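Local coordinates for protease Do-like 2, chloroplastic (Arabidopsis thaliana, PDB 4FLN), which acts as a chloroplast serine protease that performs the primary cleavage of photodamaged D1 protein of photosystem II, at residues L87-C92 / G198-P203; S165-V170 / I191-N196; V279-V284 / D298-F303. All coordinates share one frame; numbering follows the deposited sequence.

Interaction 1 (L87-C92 / G198-P203); sequences LTNAHC and GNSGGP
His91 and Ser200, both assigned by similarity to the charge relay system, meet at the edge of the imidazole: Ser200 OG lies near the ring plane, 3.6 Å from His91 CE1 and 3.8 Å from His91 NE2. The geometry supports no hydrogen bond between them. Ser200 OG is instead bonded to Pro197 O and weakly to Gln217 O, an arrangement consistent with the resting state in which the hexamer was crystallised. A His91 chi1 of 85°, with CG between the backbone N and the carbonyl carbon, carries the ring end nearer the serine.

The remaining contacts are van der Waals. Asn89 reaches across with its amide, whose OD1 sits beside Ser200 CB and whose CG is 3.8 Å from Gly201 CA. Cys92 SG lies 3.8 Å from Ser200 O and comes near Gly201 N of the same peptide bond, making no hydrogen bond. Thr88 lies alongside Gly201, their CA atoms 4.6 Å apart.

This is the active-site cleft of a chymotrypsin-like double barrel: the helical turn that follows strand 85-88 of the first barrel brings in the histidine, and the loop before strand 203-205 of the second delivers the serine.

Polar anchorage comes from outside both segments. Asn89 ND2 donates to Asp122 O, His91 N to Asp122 OD1, and Thr88 OG1 pairs with Ser77 O. Replacing Asn89 with an alanine would probably leave Asp122 O without this side-chain donor and open a gap against Ser200 CB and Gly201 CA.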
loop_
_atom_site.group_PDB
_atom_site.type_symbol
_atom_site.label_atom_id
_atom_site.label_comp_id
_atom_site.label_asym_id
_atom_site.label_seq_id
_atom_site.Cartn_x
_atom_site.Cartn_y
_atom_site.Cartn_z
ATOM N N LEU B 87 41.305 -1.436 11.465
ATOM C CA LEU B 87 40.677 -1.483 10.152
ATOM C C LEU B 87 39.169 -1.372 10.301
ATOM O O LEU B 87 38.594 -1.933 11.225
ATOM C CB LEU B 87 41.036 -2.804 9.469
ATOM C CG LEU B 87 40.961 -2.890 7.949
ATOM C CD1 LEU B 87 41.373 -1.578 7.325
ATOM C CD2 LEU B 87 41.873 -4.006 7.477
ATOM N N THR B 88 38.525 -0.653 9.394
ATOM C CA THR B 88 37.066 -0.596 9.394
ATOM C C THR B 88 36.493 -0.211 8.036
ATOM O O THR B 88 37.224 -0.031 7.077
ATOM C CB THR B 88 36.527 0.361 10.475
ATOM O OG1 THR B 88 35.125 0.132 10.651
ATOM C CG2 THR B 88 36.753 1.815 10.081
ATOM N N ASN B 89 35.174 -0.116 7.951
ATOM C CA ASN B 89 34.547 0.409 6.751
ATOM C C ASN B 89 34.590 1.923 6.793
ATOM O O ASN B 89 34.566 2.519 7.867
ATOM C CB ASN B 89 33.106 -0.067 6.625
ATOM C CG ASN B 89 33.011 -1.504 6.205
ATOM O OD1 ASN B 89 32.362 -2.316 6.863
ATOM N ND2 ASN B 89 33.670 -1.838 5.110
ATOM N N ALA B 90 34.664 2.557 5.632
ATOM C CA ALA B 90 34.716 4.002 5.621
ATOM C C ALA B 90 33.362 4.572 6.039
ATOM O O ALA B 90 33.293 5.595 6.709
ATOM C CB ALA B 90 35.134 4.497 4.273
ATOM N N HIS B 91 32.286 3.887 5.669
ATOM C CA HIS B 91 30.943 4.368 5.982
ATOM C C HIS B 91 30.677 4.383 7.489
ATOM O O HIS B 91 29.829 5.136 7.969
ATOM C CB HIS B 91 29.861 3.597 5.209
ATOM C CG HIS B 91 29.424 2.318 5.862
ATOM N ND1 HIS B 91 29.656 1.079 5.306
ATOM C CD2 HIS B 91 28.743 2.090 7.012
ATOM C CE1 HIS B 91 29.147 0.144 6.088
ATOM N NE2 HIS B 91 28.583 0.731 7.128
ATOM N N CYS B 92 31.418 3.580 8.242
ATOM C CA CYS B 92 31.314 3.627 9.701
ATOM C C CYS B 92 31.753 4.987 10.259
ATOM O O CYS B 92 31.080 5.552 11.110
ATOM C CB CYS B 92 32.118 2.493 10.364
ATOM S SG CYS B 92 31.593 0.829 9.905
ATOM N N GLY B 198 25.547 -3.543 12.070
ATOM C CA GLY B 198 26.549 -3.254 13.078
ATOM C C GLY B 198 27.785 -4.124 12.933
ATOM O O GLY B 198 28.838 -3.807 13.488
ATOM N N ASN B 199 27.665 -5.219 12.186
ATOM C CA ASN B 199 28.766 -6.174 12.064
ATOM C C ASN B 199 29.867 -5.855 11.056
ATOM O O ASN B 199 30.970 -6.373 11.180
ATOM C CB ASN B 199 28.246 -7.596 11.859
ATOM C CG ASN B 199 28.068 -8.325 13.158
ATOM O OD1 ASN B 199 27.653 -7.741 14.156
ATOM N ND2 ASN B 199 28.411 -9.600 13.168
ATOM N N SER B 200 29.578 -5.025 10.058
ATOM C CA SER B 200 30.647 -4.471 9.230
ATOM C C SER B 200 31.136 -3.328 10.070
ATOM O O SER B 200 30.325 -2.703 10.734
ATOM C CB SER B 200 30.100 -3.950 7.894
ATOM O OG SER B 200 29.182 -2.887 8.078
ATOM N N GLY B 201 32.421 -3.011 10.085
ATOM C CA GLY B 201 33.510 -3.571 9.306
ATOM C C GLY B 201 34.441 -4.541 10.034
ATOM O O GLY B 201 35.657 -4.444 9.877
ATOM N N GLY B 202 33.918 -5.354 10.946
ATOM C CA GLY B 202 34.733 -6.381 11.570
ATOM C C GLY B 202 35.291 -7.414 10.593
ATOM O O GLY B 202 35.006 -7.371 9.392
ATOM N N PRO B 203 36.119 -8.342 11.100
ATOM C CA PRO B 203 36.852 -9.331 10.299
ATOM C C PRO B 203 36.022 -10.529 9.814
ATOM O O PRO B 203 35.095 -10.970 10.495
ATOM C CB PRO B 203 37.931 -9.819 11.272
ATOM C CG PRO B 203 37.250 -9.752 12.607
ATOM C CD PRO B 203 36.301 -8.569 12.547
#

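Interaction 2 (S165-V170 / I191-N196); sequences SVTKGV and IDAAIN
Asp192 N donates to Val170 O over 3.0 Å, the one hydrogen bond between 165-170 and 191-196. It is bent at the hydrogen (138°), although the donor lies in the carbonyl plane. The same oxygen takes a CA-H...O contact from Ile191 CA at 3.2 Å. Beside this grip the side chains of Val170 and Asp192 run side by side, CG2 of the valine 3.8 Å from CB of the aspartate. Farther along, Ala193 CB approaches Lys168 O at 3.7 Å. Thr167 turns its OG1 towards Ala194 O, but at 3.7 Å this is proximity without a bond. Gly169, with no side chain, passes near Asp192, its CA 4.1 Å from Asp192 CB.

With CG anti to the backbone N (chi1 -180°), the Asp192 carboxylate extends to a subunit boundary, where OD2 accepts a hydrogen bond from Lys168 N of a neighbouring subunit. Reciprocally, Lys168 N here is weakly bonded to Asp192 OD1 of another subunit.

Within the second barrel of the protease domain, strand 165-178 is bordered by strand 151-156, on which Ile191 packs through Val152 and Val154, while 191-196 leaves the end of strand 185-191.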
loop_
_atom_site.group_PDB
_atom_site.type_symbol
_atom_site.label_atom_id
_atom_site.label_comp_id
_atom_site.label_asym_id
_atom_site.label_seq_id
_atom_site.Cartn_x
_atom_site.Cartn_y
_atom_site.Cartn_z
ATOM N N SER B 165 29.082 -10.857 18.305
ATOM C CA SER B 165 28.370 -11.944 17.642
ATOM C C SER B 165 29.165 -12.546 16.480
ATOM O O SER B 165 30.142 -11.963 16.024
ATOM C CB SER B 165 26.988 -11.490 17.183
ATOM O OG SER B 165 27.093 -10.364 16.336
ATOM N N VAL B 166 28.734 -13.724 16.028
ATOM C CA VAL B 166 29.479 -14.546 15.074
ATOM C C VAL B 166 28.530 -15.230 14.089
ATOM O O VAL B 166 27.467 -15.709 14.476
ATOM C CB VAL B 166 30.274 -15.657 15.800
ATOM C CG1 VAL B 166 31.009 -16.532 14.807
ATOM C CG2 VAL B 166 31.252 -15.055 16.779
ATOM N N THR B 167 28.904 -15.277 12.816
ATOM C CA THR B 167 28.153 -16.087 11.863
ATOM C C THR B 167 29.097 -16.897 10.991
ATOM O O THR B 167 30.170 -16.435 10.621
ATOM C CB THR B 167 27.132 -15.271 10.994
ATOM O OG1 THR B 167 27.793 -14.194 10.323
ATOM C CG2 THR B 167 26.015 -14.702 11.853
ATOM N N LYS B 168 28.684 -18.118 10.689
ATOM C CA LYS B 168 29.502 -19.058 9.931
ATOM C C LYS B 168 28.722 -19.502 8.692
ATOM O O LYS B 168 27.495 -19.575 8.713
ATOM C CB LYS B 168 29.890 -20.252 10.812
ATOM C CG LYS B 168 30.725 -21.305 10.128
ATOM C CD LYS B 168 31.247 -22.337 11.124
ATOM C CE LYS B 168 31.517 -23.680 10.443
ATOM N NZ LYS B 168 32.873 -24.239 10.746
ATOM N N GLY B 169 29.449 -19.783 7.619
ATOM C CA GLY B 169 28.877 -20.094 6.321
ATOM C C GLY B 169 30.020 -20.529 5.432
ATOM O O GLY B 169 31.075 -20.910 5.936
ATOM N N VAL B 170 29.828 -20.500 4.119
ATOM C CA VAL B 170 30.968 -20.721 3.233
ATOM C C VAL B 170 31.192 -19.531 2.304
ATOM O O VAL B 170 30.356 -18.629 2.212
ATOM C CB VAL B 170 30.783 -22.001 2.379
ATOM C CG1 VAL B 170 30.642 -23.195 3.272
ATOM C CG2 VAL B 170 29.559 -21.874 1.456
ATOM N N ILE B 191 29.375 -14.535 0.873
ATOM C CA ILE B 191 29.254 -15.631 1.826
ATOM C C ILE B 191 27.810 -16.047 2.055
ATOM O O ILE B 191 26.873 -15.289 1.839
ATOM C CB ILE B 191 29.919 -15.323 3.195
ATOM C CG1 ILE B 191 29.307 -14.070 3.819
ATOM C CG2 ILE B 191 31.456 -15.218 3.066
ATOM C CD1 ILE B 191 29.109 -14.210 5.304
ATOM N N ASP B 192 27.677 -17.254 2.571
ATOM C CA ASP B 192 26.451 -18.031 2.649
ATOM C C ASP B 192 25.637 -17.607 3.877
ATOM O O ASP B 192 24.633 -18.218 4.214
ATOM C CB ASP B 192 26.912 -19.491 2.761
ATOM C CG ASP B 192 25.791 -20.476 2.848
ATOM O OD1 ASP B 192 25.390 -20.808 3.984
ATOM O OD2 ASP B 192 25.350 -20.957 1.785
ATOM N N ALA B 193 26.101 -16.579 4.577
ATOM C CA ALA B 193 25.477 -16.158 5.834
ATOM C C ALA B 193 25.166 -14.667 5.842
ATOM O O ALA B 193 25.927 -13.869 5.307
ATOM C CB ALA B 193 26.382 -16.509 7.011
ATOM N N ALA B 194 24.047 -14.290 6.447
ATOM C CA ALA B 194 23.668 -12.882 6.489
ATOM C C ALA B 194 24.477 -12.133 7.545
ATOM O O ALA B 194 24.947 -12.733 8.513
ATOM C CB ALA B 194 22.179 -12.726 6.736
ATOM N N ILE B 195 24.636 -10.824 7.338
ATOM C CA ILE B 195 25.452 -9.982 8.206
ATOM C C ILE B 195 24.668 -8.791 8.773
ATOM O O ILE B 195 23.997 -8.076 8.037
ATOM C CB ILE B 195 26.700 -9.473 7.449
ATOM C CG1 ILE B 195 27.470 -10.658 6.858
ATOM C CG2 ILE B 195 27.599 -8.655 8.370
ATOM C CD1 ILE B 195 28.711 -10.277 6.076
ATOM N N ASN B 196 24.753 -8.594 10.085
ATOM C CA ASN B 196 24.118 -7.462 10.760
ATOM C C ASN B 196 24.856 -6.156 10.456
ATOM O O ASN B 196 26.088 -6.104 10.493
ATOM C CB ASN B 196 24.084 -7.723 12.277
ATOM C CG ASN B 196 23.517 -6.551 13.084
ATOM O OD1 ASN B 196 23.844 -5.388 12.849
ATOM N ND2 ASN B 196 22.674 -6.869 14.054
#

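Interaction 3 (V279-V284 / D298-F303); sequences VLVRRV and DVIVSF
Flat peptide groups join Val281 to Asp298: Val281 N donates over 2.7 Å to Asp298 O, approaching almost in line with the C=O bond (172°). Val279 and Ile300 form an antiparallel hydrogen-bonded pair. Here Val279 N reaches Ile300 O at 3.2 Å, in the carbonyl plane, while the return bond from Ile300 N to Val279 O is weak, bent to 130°. Leu280 and Val299 make the adjoining non-hydrogen-bonded pair.

Side chains divide between the two faces of the sheet. Leu280 and Val299 share one face and cross at a slant, Leu280 CD1 coming 4.1 Å from Val299 CG2; helix 265-271 covers both through Leu271. On the other face Val279 and Ile300 lie side by side, CG2 to CG1 at 4.0 Å. Val281 meets Ile300 roughly at a right angle, their CG2 methyls 3.8 Å apart. Its chi1 of 175° places CG2 anti to the carbonyl carbon, where it also covers Asp298 O.

The Asp298 carboxylate turns away from this contact and is salt-bridged to Arg343. Beyond Val281 the paired strand changes character: Arg282 and Arg283 both face Leu258 in a classic beta bulge, and both touch the bound peptide.

Strand 279-284 thus lies between strands 257-261 and 299-303, in the curled antiparallel sheet, covered by a helix, of the first PDZ domain.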
loop_
_atom_site.group_PDB
_atom_site.type_symbol
_atom_site.label_atom_id
_atom_site.label_comp_id
_atom_site.label_asym_id
_atom_site.label_seq_id
_atom_site.Cartn_x
_atom_site.Cartn_y
_atom_site.Cartn_z
ATOM N N VAL B 279 36.947 -7.824 -26.868
ATOM C CA VAL B 279 35.786 -6.997 -26.645
ATOM C C VAL B 279 35.965 -5.730 -27.489
ATOM O O VAL B 279 37.081 -5.235 -27.637
ATOM C CB VAL B 279 35.642 -6.687 -25.146
ATOM C CG1 VAL B 279 35.338 -7.955 -24.400
ATOM C CG2 VAL B 279 36.919 -6.094 -24.598
ATOM N N LEU B 280 34.875 -5.237 -28.071
ATOM C CA LEU B 280 34.916 -4.063 -28.948
ATOM C C LEU B 280 34.844 -2.740 -28.172
ATOM O O LEU B 280 34.030 -2.585 -27.264
ATOM C CB LEU B 280 33.786 -4.135 -29.970
ATOM C CG LEU B 280 33.650 -3.057 -31.050
ATOM C CD1 LEU B 280 34.912 -2.923 -31.890
ATOM C CD2 LEU B 280 32.455 -3.364 -31.950
ATOM N N VAL B 281 35.702 -1.788 -28.531
ATOM C CA VAL B 281 35.698 -0.509 -27.856
ATOM C C VAL B 281 34.654 0.385 -28.497
ATOM O O VAL B 281 34.760 0.750 -29.668
ATOM C CB VAL B 281 37.064 0.168 -27.987
ATOM C CG1 VAL B 281 37.029 1.573 -27.371
ATOM C CG2 VAL B 281 38.117 -0.692 -27.339
ATOM N N ARG B 282 33.616 0.681 -27.727
ATOM C CA ARG B 282 32.508 1.529 -28.157
ATOM C C ARG B 282 32.693 3.025 -27.906
ATOM O O ARG B 282 32.257 3.856 -28.692
ATOM C CB ARG B 282 31.196 1.019 -27.561
ATOM C CG ARG B 282 30.817 -0.376 -28.057
ATOM C CD ARG B 282 30.383 -0.365 -29.524
ATOM N NE ARG B 282 31.507 -0.180 -30.429
ATOM C CZ ARG B 282 31.415 0.358 -31.639
ATOM N NH1 ARG B 282 30.243 0.773 -32.090
ATOM N NH2 ARG B 282 32.498 0.487 -32.395
ATOM N N ARG B 283 33.306 3.354 -26.775
ATOM C CA ARG B 283 33.506 4.742 -26.390
ATOM C C ARG B 283 34.718 4.846 -25.470
ATOM O O ARG B 283 35.070 3.886 -24.782
ATOM C CB ARG B 283 32.264 5.295 -25.683
ATOM C CG ARG B 283 31.733 6.583 -26.273
ATOM C CD ARG B 283 30.599 6.322 -27.257
ATOM N NE ARG B 283 30.784 7.006 -28.541
ATOM C CZ ARG B 283 30.265 8.191 -28.851
ATOM N NH1 ARG B 283 29.527 8.857 -27.969
ATOM N NH2 ARG B 283 30.491 8.713 -30.050
ATOM N N VAL B 284 35.348 6.017 -25.465
ATOM C CA VAL B 284 36.477 6.300 -24.588
ATOM C C VAL B 284 36.200 7.574 -23.797
ATOM O O VAL B 284 35.550 8.493 -24.293
ATOM C CB VAL B 284 37.772 6.499 -25.395
ATOM C CG1 VAL B 284 38.150 5.226 -26.102
ATOM C CG2 VAL B 284 37.586 7.610 -26.409
ATOM N N ASP B 298 38.318 -0.413 -32.049
ATOM C CA ASP B 298 39.407 -1.236 -31.546
ATOM C C ASP B 298 38.862 -2.446 -30.787
ATOM O O ASP B 298 37.883 -2.352 -30.040
ATOM C CB ASP B 298 40.325 -0.417 -30.637
ATOM C CG ASP B 298 41.187 0.573 -31.410
ATOM O OD1 ASP B 298 41.001 0.697 -32.643
ATOM O OD2 ASP B 298 42.048 1.230 -30.781
ATOM N N VAL B 299 39.494 -3.591 -30.984
ATOM C CA VAL B 299 39.111 -4.762 -30.234
ATOM C C VAL B 299 40.231 -5.083 -29.282
ATOM O O VAL B 299 41.275 -5.548 -29.717
ATOM C CB VAL B 299 38.939 -5.963 -31.157
ATOM C CG1 VAL B 299 38.548 -7.201 -30.342
ATOM C CG2 VAL B 299 37.910 -5.651 -32.250
ATOM N N ILE B 300 40.048 -4.853 -27.985
ATOM C CA ILE B 300 41.135 -5.238 -27.105
ATOM C C ILE B 300 41.166 -6.763 -27.018
ATOM O O ILE B 300 40.137 -7.429 -26.894
ATOM C CB ILE B 300 41.196 -4.536 -25.694
ATOM C CG1 ILE B 300 40.857 -5.516 -24.582
ATOM C CG2 ILE B 300 40.414 -3.205 -25.611
ATOM C CD1 ILE B 300 41.911 -5.548 -23.515
ATOM N N VAL B 301 42.377 -7.286 -27.107
ATOM C CA VAL B 301 42.645 -8.701 -27.302
ATOM C C VAL B 301 43.448 -9.273 -26.117
ATOM O O VAL B 301 43.119 -10.321 -25.569
ATOM C CB VAL B 301 43.280 -8.959 -28.684
ATOM C CG1 VAL B 301 44.399 -9.964 -28.586
ATOM C CG2 VAL B 301 42.197 -9.409 -29.675
ATOM N N SER B 302 44.561 -8.636 -25.791
ATOM C CA SER B 302 45.297 -9.003 -24.592
ATOM C C SER B 302 45.407 -7.826 -23.629
ATOM O O SER B 302 45.209 -6.677 -24.012
ATOM C CB SER B 302 46.691 -9.506 -24.956
ATOM O OG SER B 302 47.337 -8.616 -25.854
ATOM N N PHE B 303 45.686 -8.124 -22.367
ATOM C CA PHE B 303 45.990 -7.094 -21.391
ATOM C C PHE B 303 47.133 -7.615 -20.536
ATOM O O PHE B 303 46.969 -8.628 -19.864
ATOM C CB PHE B 303 44.750 -6.822 -20.547
ATOM C CG PHE B 303 44.934 -5.772 -19.502
ATOM C CD1 PHE B 303 44.414 -4.504 -19.680
ATOM C CD2 PHE B 303 45.606 -6.054 -18.331
ATOM C CE1 PHE B 303 44.562 -3.541 -18.709
ATOM C CE2 PHE B 303 45.768 -5.088 -17.355
ATOM C CZ PHE B 303 45.243 -3.830 -17.543
#

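In the fold
Interactions 1 and 2 belong to the protease domain, with centres about 15 Å apart. Only Pro197 separates 191-196 from 198-203 in the chain, and Asn196 OD1 accepts a hydrogen bond from Gly198 N across it. Asn199 OD1 packs 3.5 Å from Ser165 OG without a hydrogen bond. The side chain of Ile191 nevertheless remains about 11 Å from that of Ser200, so interaction 2 stands apart from that serine; it lies at a subunit boundary, through Asp192 and Lys168. Interaction 3 follows later in the sequence, in a PDZ domain, its nearest atoms about 25 Å from interaction 1 and about 26 Å from interaction 2. The bound peptide thus touches Arg282 and Arg283 well away from interaction 1.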